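Local coordinates for glycoside hydrolase family protein (Novosphingobium sp. PP1Y, PDB 6Q2F), which probably hydrolyses terminal alpha-L-rhamnose residues from rhamnosylated compounds, as an alpha-L-rhamnosidase of the glycoside hydrolase class, at residues Ala888-His896 and Ile904-Glu912; Gln915-Lys926 and Ile945-Leu956. All coordinates share one frame; numbering follows the deposited sequence.

Contact 1: residues Ala888-His896 and Ile904-Glu912; sequences AGVKIPFVH and IYYLVNQQE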
loop_
_atom_site.group_PDB
_atom_site.type_symbol
_atom_site.label_atom_id
_atom_site.label_comp_id
_atom_site.label_asym_id
_atom_site.label_seq_id
_atom_site.Cartn_x
_atom_site.Cartn_y
_atom_site.Cartn_z
ATOM N N ALA A 888 30.283 7.788 -4.370
ATOM C CA ALA A 888 29.083 8.463 -4.836
ATOM C C ALA A 888 28.003 7.427 -5.112
ATOM O O ALA A 888 28.288 6.288 -5.492
ATOM C CB ALA A 888 29.367 9.292 -6.090
ATOM N N GLY A 889 26.751 7.827 -4.897
ATOM C CA GLY A 889 25.623 6.924 -5.023
ATOM C C GLY A 889 25.384 6.018 -3.836
ATOM O O GLY A 889 24.370 5.310 -3.814
ATOM N N VAL A 890 26.282 5.999 -2.853
ATOM C CA VAL A 890 26.043 5.199 -1.658
ATOM C C VAL A 890 24.909 5.840 -0.875
ATOM O O VAL A 890 24.950 7.036 -0.559
ATOM C CB VAL A 890 27.310 5.063 -0.804
ATOM C CG1 VAL A 890 26.963 4.603 0.613
ATOM C CG2 VAL A 890 28.283 4.072 -1.452
ATOM N N LYS A 891 23.876 5.060 -0.589
ATOM C CA LYS A 891 22.753 5.541 0.195
ATOM C C LYS A 891 22.894 4.993 1.598
ATOM O O LYS A 891 23.114 3.791 1.780
ATOM C CB LYS A 891 21.414 5.108 -0.400
ATOM C CG LYS A 891 21.290 5.267 -1.900
ATOM C CD LYS A 891 21.364 6.710 -2.319
ATOM C CE LYS A 891 21.448 6.824 -3.838
ATOM N NZ LYS A 891 21.963 8.155 -4.284
ATOM N N ILE A 892 22.769 5.872 2.583
ATOM C CA ILE A 892 22.649 5.462 3.976
ATOM C C ILE A 892 21.474 6.232 4.563
ATOM O O ILE A 892 21.682 7.206 5.302
ATOM C CB ILE A 892 23.956 5.708 4.752
ATOM C CG1 ILE A 892 25.116 4.957 4.093
ATOM C CG2 ILE A 892 23.824 5.260 6.201
ATOM C CD1 ILE A 892 26.453 5.171 4.772
ATOM N N PRO A 893 20.235 5.852 4.246
ATOM C CA PRO A 893 19.076 6.592 4.773
ATOM C C PRO A 893 19.007 6.428 6.281
ATOM O O PRO A 893 19.683 5.585 6.871
ATOM C CB PRO A 893 17.877 5.944 4.067
ATOM C CG PRO A 893 18.345 4.513 3.817
ATOM C CD PRO A 893 19.840 4.613 3.545
ATOM N N PHE A 894 18.172 7.238 6.924
ATOM C CA PHE A 894 18.218 7.248 8.377
ATOM C C PHE A 894 16.849 7.564 8.950
ATOM O O PHE A 894 16.016 8.221 8.313
ATOM C CB PHE A 894 19.218 8.288 8.900
ATOM C CG PHE A 894 18.717 9.707 8.779
ATOM C CD1 PHE A 894 18.732 10.356 7.560
ATOM C CD2 PHE A 894 18.232 10.386 9.887
ATOM C CE1 PHE A 894 18.293 11.674 7.450
ATOM C CE2 PHE A 894 17.794 11.696 9.787
ATOM C CZ PHE A 894 17.826 12.339 8.565
ATOM N N VAL A 895 16.651 7.110 10.189
ATOM C CA VAL A 895 15.554 7.543 11.040
ATOM C C VAL A 895 16.149 8.209 12.268
ATOM O O VAL A 895 17.188 7.762 12.796
ATOM C CB VAL A 895 14.632 6.378 11.440
ATOM C CG1 VAL A 895 13.530 6.887 12.348
ATOM C CG2 VAL A 895 14.034 5.723 10.178
ATOM N N HIS A 896 15.479 9.266 12.724
ATOM C CA HIS A 896 15.857 10.020 13.912
ATOM C C HIS A 896 14.686 9.963 14.872
ATOM O O HIS A 896 13.592 10.434 14.545
ATOM C CB HIS A 896 16.201 11.479 13.566
ATOM C CG HIS A 896 16.678 12.299 14.727
ATOM N ND1 HIS A 896 17.021 13.635 14.605
ATOM C CD2 HIS A 896 16.868 11.982 16.029
ATOM C CE1 HIS A 896 17.380 14.108 15.786
ATOM N NE2 HIS A 896 17.319 13.119 16.663
ATOM N N ILE A 904 18.096 8.936 19.089
ATOM C CA ILE A 904 18.414 7.641 18.509
ATOM C C ILE A 904 18.410 7.817 17.001
ATOM O O ILE A 904 17.390 8.216 16.433
ATOM C CB ILE A 904 17.409 6.561 18.915
ATOM C CG1 ILE A 904 17.382 6.389 20.430
ATOM C CG2 ILE A 904 17.752 5.247 18.209
ATOM C CD1 ILE A 904 16.163 5.601 20.870
ATOM N N TYR A 905 19.554 7.560 16.358
ATOM C CA TYR A 905 19.626 7.519 14.905
ATOM C C TYR A 905 19.701 6.078 14.447
ATOM O O TYR A 905 20.439 5.275 15.018
ATOM C CB TYR A 905 20.830 8.297 14.368
ATOM C CG TYR A 905 20.693 9.786 14.486
ATOM C CD1 TYR A 905 21.002 10.426 15.681
ATOM C CD2 TYR A 905 20.273 10.561 13.412
ATOM C CE1 TYR A 905 20.895 11.798 15.818
ATOM C CE2 TYR A 905 20.157 11.950 13.545
ATOM C CZ TYR A 905 20.480 12.553 14.753
ATOM O OH TYR A 905 20.388 13.915 14.918
ATOM N N TYR A 906 18.901 5.751 13.442
ATOM C CA TYR A 906 18.922 4.447 12.803
ATOM C C TYR A 906 19.508 4.630 11.420
ATOM O O TYR A 906 19.006 5.449 10.654
ATOM C CB TYR A 906 17.508 3.869 12.708
ATOM C CG TYR A 906 17.414 2.495 12.077
ATOM C CD1 TYR A 906 18.061 1.397 12.634
ATOM C CD2 TYR A 906 16.664 2.291 10.933
ATOM C CE1 TYR A 906 17.952 0.125 12.066
ATOM C CE2 TYR A 906 16.554 1.034 10.361
ATOM C CZ TYR A 906 17.182 -0.041 10.932
ATOM O OH TYR A 906 17.038 -1.288 10.339
ATOM N N LEU A 907 20.551 3.859 11.104
ATOM C CA LEU A 907 21.259 3.938 9.831
ATOM C C LEU A 907 21.238 2.578 9.136
ATOM O O LEU A 907 21.413 1.536 9.785
ATOM C CB LEU A 907 22.719 4.359 10.031
ATOM C CG LEU A 907 23.076 5.580 10.887
ATOM C CD1 LEU A 907 24.569 5.899 10.761
ATOM C CD2 LEU A 907 22.262 6.778 10.461
ATOM N N VAL A 908 21.071 2.581 7.812
ATOM C CA VAL A 908 21.146 1.349 7.029
ATOM C C VAL A 908 22.052 1.580 5.834
ATOM O O VAL A 908 21.760 2.435 4.991
ATOM C CB VAL A 908 19.774 0.871 6.547
ATOM C CG1 VAL A 908 19.946 -0.486 5.811
ATOM C CG2 VAL A 908 18.826 0.760 7.722
ATOM N N ASN A 909 23.133 0.803 5.748
ATOM C CA ASN A 909 23.995 0.817 4.570
ATOM C C ASN A 909 23.331 -0.036 3.500
ATOM O O ASN A 909 23.456 -1.261 3.485
ATOM C CB ASN A 909 25.393 0.305 4.903
ATOM C CG ASN A 909 26.205 0.001 3.665
ATOM O OD1 ASN A 909 26.050 0.651 2.639
ATOM N ND2 ASN A 909 27.089 -0.999 3.758
ATOM N N GLN A 910 22.627 0.620 2.579
ATOM C CA GLN A 910 21.904 -0.101 1.536
ATOM C C GLN A 910 22.810 -0.524 0.389
ATOM O O GLN A 910 22.497 -0.272 -0.780
ATOM C CB GLN A 910 20.767 0.748 0.988
ATOM C CG GLN A 910 19.688 0.996 1.990
ATOM C CD GLN A 910 18.562 1.835 1.414
ATOM O OE1 GLN A 910 18.727 2.529 0.413
ATOM N NE2 GLN A 910 17.396 1.734 2.025
ATOM N N GLN A 911 23.923 -1.144 0.718
ATOM C CA GLN A 911 24.832 -1.601 -0.301
ATOM C C GLN A 911 25.524 -2.866 0.123
ATOM O O GLN A 911 25.772 -3.053 1.283
ATOM C CB GLN A 911 25.878 -0.539 -0.583
ATOM C CG GLN A 911 25.427 0.565 -1.507
ATOM C CD GLN A 911 24.768 1.726 -0.796
ATOM O OE1 GLN A 911 24.851 1.854 0.402
ATOM N NE2 GLN A 911 24.109 2.552 -1.545
ATOM N N GLU A 912 25.847 -3.728 -0.825
ATOM C CA GLU A 912 26.613 -4.924 -0.490
ATOM C C GLU A 912 28.017 -4.570 -0.012
ATOM O O GLU A 912 28.556 -5.259 0.859
ATOM C CB GLU A 912 26.673 -5.881 -1.681
ATOM C CG GLU A 912 25.397 -6.703 -1.839
ATOM C CD GLU A 912 25.354 -7.501 -3.126
ATOM O OE1 GLU A 912 25.388 -6.885 -4.211
ATOM O OE2 GLU A 912 25.288 -8.747 -3.043
#
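Phe-894 and Leu-907 face each other across two antiparallel strands, a non-hydrogen-bonded pair in which Leu-907 CD2 lies 3.7 Å from Phe-894 CB. The phenylalanine ring, with CG placed between its own backbone N and carbonyl carbon (chi1 75°), runs side by side with the Tyr-905 ring, Phe-894 CD2 lying 4.1 Å from Tyr-905 CD2. Ile-892 CG2 continues this apolar face toward Leu-907 CB. On the other face Val-895 and Tyr-906 meet CB to CB, and their backbones are joined both ways: Val-895 N reaches Tyr-906 O at 2.9 Å, and Tyr-906 N reaches Val-895 O at 2.7 Å. Before Phe-894 in the chain the pairing slackens to weak bonds, Val-908 N to Pro-893 O and Gln-910 N to Lys-891 O, while Pro-893 CG sits 3.4 Å from Gln-910 NE2.

At the polar edge the His-896 and Tyr-905 rings stack face to face, centroids 4.1 Å apart and planes at 21°. Asp-880 takes His-896 ND1 on one carboxylate oxygen and Tyr-905 OH on the other; Glu-903 holds His-896 NE2. A leucine in place of His-896 would probably leave Glu-903 without its imidazole partner, Asp-880 with the Tyr-905 hydroxyl but no ring nitrogen, and the tyrosine face without its stacked ring. Loops 888-893 and 909-912 run on side by side from the beta hairpin of strands 894-899 and 902-908, part of an antiparallel sheet.

Contact 2: residues Gln915-Lys926 and Ile945-Leu956; sequences QSIEAHFRVTGK and ISGGETVVPLHL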
loop_
_atom_site.group_PDB
_atom_site.type_symbol
_atom_site.label_atom_id
_atom_site.label_comp_id
_atom_site.label_asym_id
_atom_site.label_seq_id
_atom_site.Cartn_x
_atom_site.Cartn_y
_atom_site.Cartn_z
ATOM N N GLN A 915 31.216 0.037 4.093
ATOM C CA GLN A 915 31.569 1.450 4.053
ATOM C C GLN A 915 32.278 1.837 5.340
ATOM O O GLN A 915 31.932 1.359 6.426
ATOM C CB GLN A 915 30.321 2.341 3.865
ATOM C CG GLN A 915 29.428 1.916 2.707
ATOM C CD GLN A 915 30.107 2.113 1.366
ATOM O OE1 GLN A 915 30.710 3.153 1.107
ATOM N NE2 GLN A 915 30.020 1.101 0.504
ATOM N N SER A 916 33.271 2.713 5.202
ATOM C CA SER A 916 33.943 3.381 6.310
ATOM C C SER A 916 33.662 4.865 6.145
ATOM O O SER A 916 34.232 5.507 5.260
ATOM C CB SER A 916 35.453 3.115 6.304
ATOM O OG SER A 916 35.737 1.782 6.678
ATOM N N ILE A 917 32.782 5.410 6.977
ATOM C CA ILE A 917 32.353 6.788 6.807
ATOM C C ILE A 917 32.713 7.600 8.044
ATOM O O ILE A 917 33.060 7.066 9.096
ATOM C CB ILE A 917 30.843 6.899 6.529
ATOM C CG1 ILE A 917 30.051 6.401 7.741
ATOM C CG2 ILE A 917 30.464 6.125 5.274
ATOM C CD1 ILE A 917 28.516 6.556 7.591
ATOM N N GLU A 918 32.604 8.917 7.904
ATOM C CA GLU A 918 32.507 9.821 9.039
ATOM C C GLU A 918 31.073 10.322 9.064
ATOM O O GLU A 918 30.625 10.976 8.114
ATOM C CB GLU A 918 33.509 10.977 8.943
ATOM C CG GLU A 918 34.971 10.558 9.151
ATOM C CD GLU A 918 35.724 11.480 10.108
ATOM O OE1 GLU A 918 35.780 12.707 9.860
ATOM O OE2 GLU A 918 36.245 10.969 11.122
ATOM N N ALA A 919 30.349 9.979 10.124
ATOM C CA ALA A 919 28.922 10.262 10.219
ATOM C C ALA A 919 28.714 11.518 11.054
ATOM O O ALA A 919 29.286 11.638 12.145
ATOM C CB ALA A 919 28.170 9.083 10.836
ATOM N N HIS A 920 27.904 12.450 10.533
ATOM C CA HIS A 920 27.637 13.751 11.152
ATOM C C HIS A 920 26.201 13.783 11.642
ATOM O O HIS A 920 25.275 13.644 10.842
ATOM C CB HIS A 920 27.853 14.907 10.167
ATOM C CG HIS A 920 29.271 15.061 9.709
ATOM N ND1 HIS A 920 29.992 16.224 9.891
ATOM C CD2 HIS A 920 30.103 14.195 9.080
ATOM C CE1 HIS A 920 31.210 16.063 9.404
ATOM N NE2 HIS A 920 31.298 14.849 8.891
ATOM N N PHE A 921 26.019 13.979 12.945
ATOM C CA PHE A 921 24.696 14.035 13.547
ATOM C C PHE A 921 24.490 15.422 14.138
ATOM O O PHE A 921 25.407 15.983 14.764
ATOM C CB PHE A 921 24.524 12.966 14.626
ATOM C CG PHE A 921 24.844 11.579 14.159
ATOM C CD1 PHE A 921 26.151 11.130 14.140
ATOM C CD2 PHE A 921 23.840 10.720 13.738
ATOM C CE1 PHE A 921 26.449 9.855 13.714
ATOM C CE2 PHE A 921 24.130 9.444 13.309
ATOM C CZ PHE A 921 25.441 9.012 13.290
ATOM N N ARG A 922 23.294 15.977 13.924
ATOM C CA ARG A 922 22.942 17.283 14.481
ATOM C C ARG A 922 22.546 17.095 15.946
ATOM O O ARG A 922 21.380 17.157 16.336
ATOM C CB ARG A 922 21.825 17.930 13.675
ATOM C CG ARG A 922 21.495 19.375 14.092
ATOM C CD ARG A 922 20.302 19.904 13.281
ATOM N NE ARG A 922 19.090 19.121 13.512
ATOM C CZ ARG A 922 18.109 18.960 12.624
ATOM N NH1 ARG A 922 18.202 19.495 11.414
ATOM N NH2 ARG A 922 17.043 18.244 12.943
ATOM N N VAL A 923 23.554 16.820 16.772
ATOM C CA VAL A 923 23.339 16.621 18.200
ATOM C C VAL A 923 24.645 16.932 18.907
ATOM O O VAL A 923 25.727 16.859 18.326
ATOM C CB VAL A 923 22.854 15.191 18.549
ATOM C CG1 VAL A 923 23.900 14.164 18.132
ATOM C CG2 VAL A 923 22.558 15.041 20.048
ATOM N N THR A 924 24.525 17.244 20.190
ATOM C CA THR A 924 25.593 17.796 20.983
ATOM C C THR A 924 25.367 17.360 22.427
ATOM O O THR A 924 24.263 16.972 22.797
ATOM C CB THR A 924 25.561 19.317 20.774
ATOM O OG1 THR A 924 24.287 19.821 21.179
ATOM C CG2 THR A 924 25.921 19.695 19.375
ATOM N N GLY A 925 26.421 17.390 23.241
ATOM C CA GLY A 925 26.247 17.087 24.654
ATOM C C GLY A 925 26.047 15.622 25.030
ATOM O O GLY A 925 25.848 15.324 26.217
ATOM N N LYS A 926 26.107 14.693 24.073
ATOM C CA LYS A 926 25.844 13.284 24.343
ATOM C C LYS A 926 27.001 12.428 23.844
ATOM O O LYS A 926 27.555 12.687 22.775
ATOM C CB LYS A 926 24.531 12.836 23.680
ATOM C CG LYS A 926 23.269 13.559 24.186
ATOM C CD LYS A 926 22.847 13.041 25.567
ATOM C CE LYS A 926 21.414 13.496 25.918
ATOM N NZ LYS A 926 20.967 13.012 27.261
ATOM N N ILE A 945 32.685 16.152 19.323
ATOM C CA ILE A 945 31.581 17.100 19.380
ATOM C C ILE A 945 32.158 18.472 19.091
ATOM O O ILE A 945 33.157 18.870 19.695
ATOM C CB ILE A 945 30.878 17.072 20.744
ATOM C CG1 ILE A 945 30.421 15.652 21.076
ATOM C CG2 ILE A 945 29.698 18.025 20.745
ATOM C CD1 ILE A 945 29.622 15.549 22.347
ATOM N N SER A 946 31.551 19.181 18.148
ATOM C CA SER A 946 32.141 20.416 17.669
ATOM C C SER A 946 31.190 21.117 16.717
ATOM O O SER A 946 30.613 20.483 15.830
ATOM C CB SER A 946 33.472 20.132 16.969
ATOM O OG SER A 946 34.096 21.336 16.580
ATOM N N GLY A 947 31.049 22.428 16.884
ATOM C CA GLY A 947 30.281 23.232 15.954
ATOM C C GLY A 947 28.861 22.765 15.728
ATOM O O GLY A 947 28.387 22.786 14.587
ATOM N N GLY A 948 28.162 22.358 16.788
ATOM C CA GLY A 948 26.757 22.013 16.645
ATOM C C GLY A 948 26.488 20.616 16.134
ATOM O O GLY A 948 25.329 20.272 15.892
ATOM N N GLU A 949 27.521 19.794 15.960
ATOM C CA GLU A 949 27.345 18.439 15.459
ATOM C C GLU A 949 28.283 17.490 16.190
ATOM O O GLU A 949 29.258 17.904 16.814
ATOM C CB GLU A 949 27.620 18.358 13.955
ATOM C CG GLU A 949 29.090 18.663 13.660
ATOM C CD GLU A 949 29.491 18.421 12.227
ATOM O OE1 GLU A 949 28.646 17.955 11.437
ATOM O OE2 GLU A 949 30.667 18.710 11.899
ATOM N N THR A 950 27.973 16.204 16.097
ATOM C CA THR A 950 28.846 15.142 16.566
ATOM C C THR A 950 29.296 14.354 15.346
ATOM O O THR A 950 28.472 13.989 14.505
ATOM C CB THR A 950 28.128 14.235 17.569
ATOM O OG1 THR A 950 27.724 15.014 18.701
ATOM C CG2 THR A 950 29.051 13.088 18.044
ATOM N N VAL A 951 30.585 14.111 15.245
ATOM C CA VAL A 951 31.146 13.357 14.148
ATOM C C VAL A 951 31.611 12.015 14.677
ATOM O O VAL A 951 32.337 11.938 15.630
ATOM C CB VAL A 951 32.295 14.085 13.464
ATOM C CG1 VAL A 951 32.683 13.391 12.201
ATOM C CG2 VAL A 951 31.912 15.503 13.164
ATOM N N VAL A 952 31.152 10.950 14.051
ATOM C CA VAL A 952 31.485 9.626 14.502
ATOM C C VAL A 952 32.036 8.798 13.397
ATOM O O VAL A 952 31.411 8.678 12.387
ATOM C CB VAL A 952 30.235 8.929 15.027
ATOM C CG1 VAL A 952 30.546 7.561 15.568
ATOM C CG2 VAL A 952 29.582 9.769 16.080
ATOM N N PRO A 953 33.198 8.199 13.559
ATOM C CA PRO A 953 33.697 7.347 12.485
ATOM C C PRO A 953 32.962 6.010 12.572
ATOM O O PRO A 953 32.928 5.420 13.609
ATOM C CB PRO A 953 35.162 7.188 12.807
ATOM C CG PRO A 953 35.262 7.438 14.248
ATOM C CD PRO A 953 34.206 8.426 14.589
ATOM N N LEU A 954 32.384 5.563 11.486
ATOM C CA LEU A 954 31.600 4.337 11.484
ATOM C C LEU A 954 32.122 3.393 10.422
ATOM O O LEU A 954 32.426 3.809 9.299
ATOM C CB LEU A 954 30.113 4.601 11.215
ATOM C CG LEU A 954 29.282 5.240 12.321
ATOM C CD1 LEU A 954 27.860 5.338 11.832
ATOM C CD2 LEU A 954 29.349 4.408 13.589
ATOM N N HIS A 955 32.210 2.124 10.777
ATOM C CA HIS A 955 32.358 1.077 9.786
ATOM C C HIS A 955 31.021 0.373 9.681
ATOM O O HIS A 955 30.445 -0.026 10.695
ATOM C CB HIS A 955 33.446 0.067 10.143
ATOM C CG HIS A 955 33.532 -1.050 9.156
ATOM N ND1 HIS A 955 34.260 -0.950 7.991
ATOM C CD2 HIS A 955 32.920 -2.259 9.119
ATOM C CE1 HIS A 955 34.130 -2.068 7.300
ATOM N NE2 HIS A 955 33.320 -2.878 7.961
ATOM N N LEU A 956 30.529 0.228 8.464
ATOM C CA LEU A 956 29.272 -0.458 8.224
ATOM C C LEU A 956 29.536 -1.631 7.293
ATOM O O LEU A 956 30.043 -1.441 6.184
ATOM C CB LEU A 956 28.241 0.504 7.631
ATOM C CG LEU A 956 27.747 1.574 8.610
ATOM C CD1 LEU A 956 26.832 2.584 7.911
ATOM C CD2 LEU A 956 27.026 0.908 9.770
HETATM O O HOH W 1 26.394 14.558 21.255
#
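Two neighbouring strands of an antiparallel sheet, 915-921 and 949-956, pair over seven residues each, from Gln-915 with Leu-956 to Phe-921 with Thr-950. Four hydrogen-bonded pairs alternate with three non-hydrogen-bonded ones, and the bonds are short and fairly straight, as in Leu-956 N to Gln-915 O at 2.7 Å. The buried face carrying Ile-917, Ala-919 and Phe-921 is largely apolar: Ile-917 CG1 lies alongside Leu-954 CB, Leu-954 CD1 reaches Ala-919 CB at 3.9 Å, and Phe-921 CE1 touches Val-952 CG2.

On the other face His-920 has one hydrogen bond and one CH-pi contact. Its ND1 donates to Glu-949 OE1 at 2.7 Å, the oxygen lying in the imidazole plane but met from above the carboxylate plane, with ring and carboxylate 52° apart. Val-951 CG2 lies over one face of the ring, offset toward the rim and 4.1 Å from its centroid. Glu-949 CG stands between backbone N and carbonyl carbon (chi1 65°), and the extended chain beyond it carries the carboxylate across to the histidine.

At the end of the pairing, Thr-950 OG1 donates to Val-923 O, just past strand 915-921, at 2.7 Å and from above the carbonyl plane, and accepts from a water that accepts from Lys-926 N. Thr-924 CG2 rests 3.4 Å from Gly-948 C, against the type I' turn Ser-946 to Glu-949 that closes the two-residue hairpin of strands 937-946 and 949-956.

Both segments of contact 1 come earlier in the chain than those of contact 2, and the centres lie about 14 Å apart in a single antiparallel sheet that folds over on itself. Strand 902-908 is followed directly by strand 915-921, yet neither pairs with the other: strand 961-967 flanks 902-908, and strand 881-884 flanks 915-921. The two contacts instead meet through side chains, Tyr-905 CG lying 3.4 Å from Phe-921 CD2 in an edge-to-face ring pair, and Leu-907 CD1 3.5 Å from Leu-954 CD1. Their apolar faces thus form one shared interior. Contact 1 also reaches helix 657-670, tying this beta region to the part of the chain that carries the parallel strands.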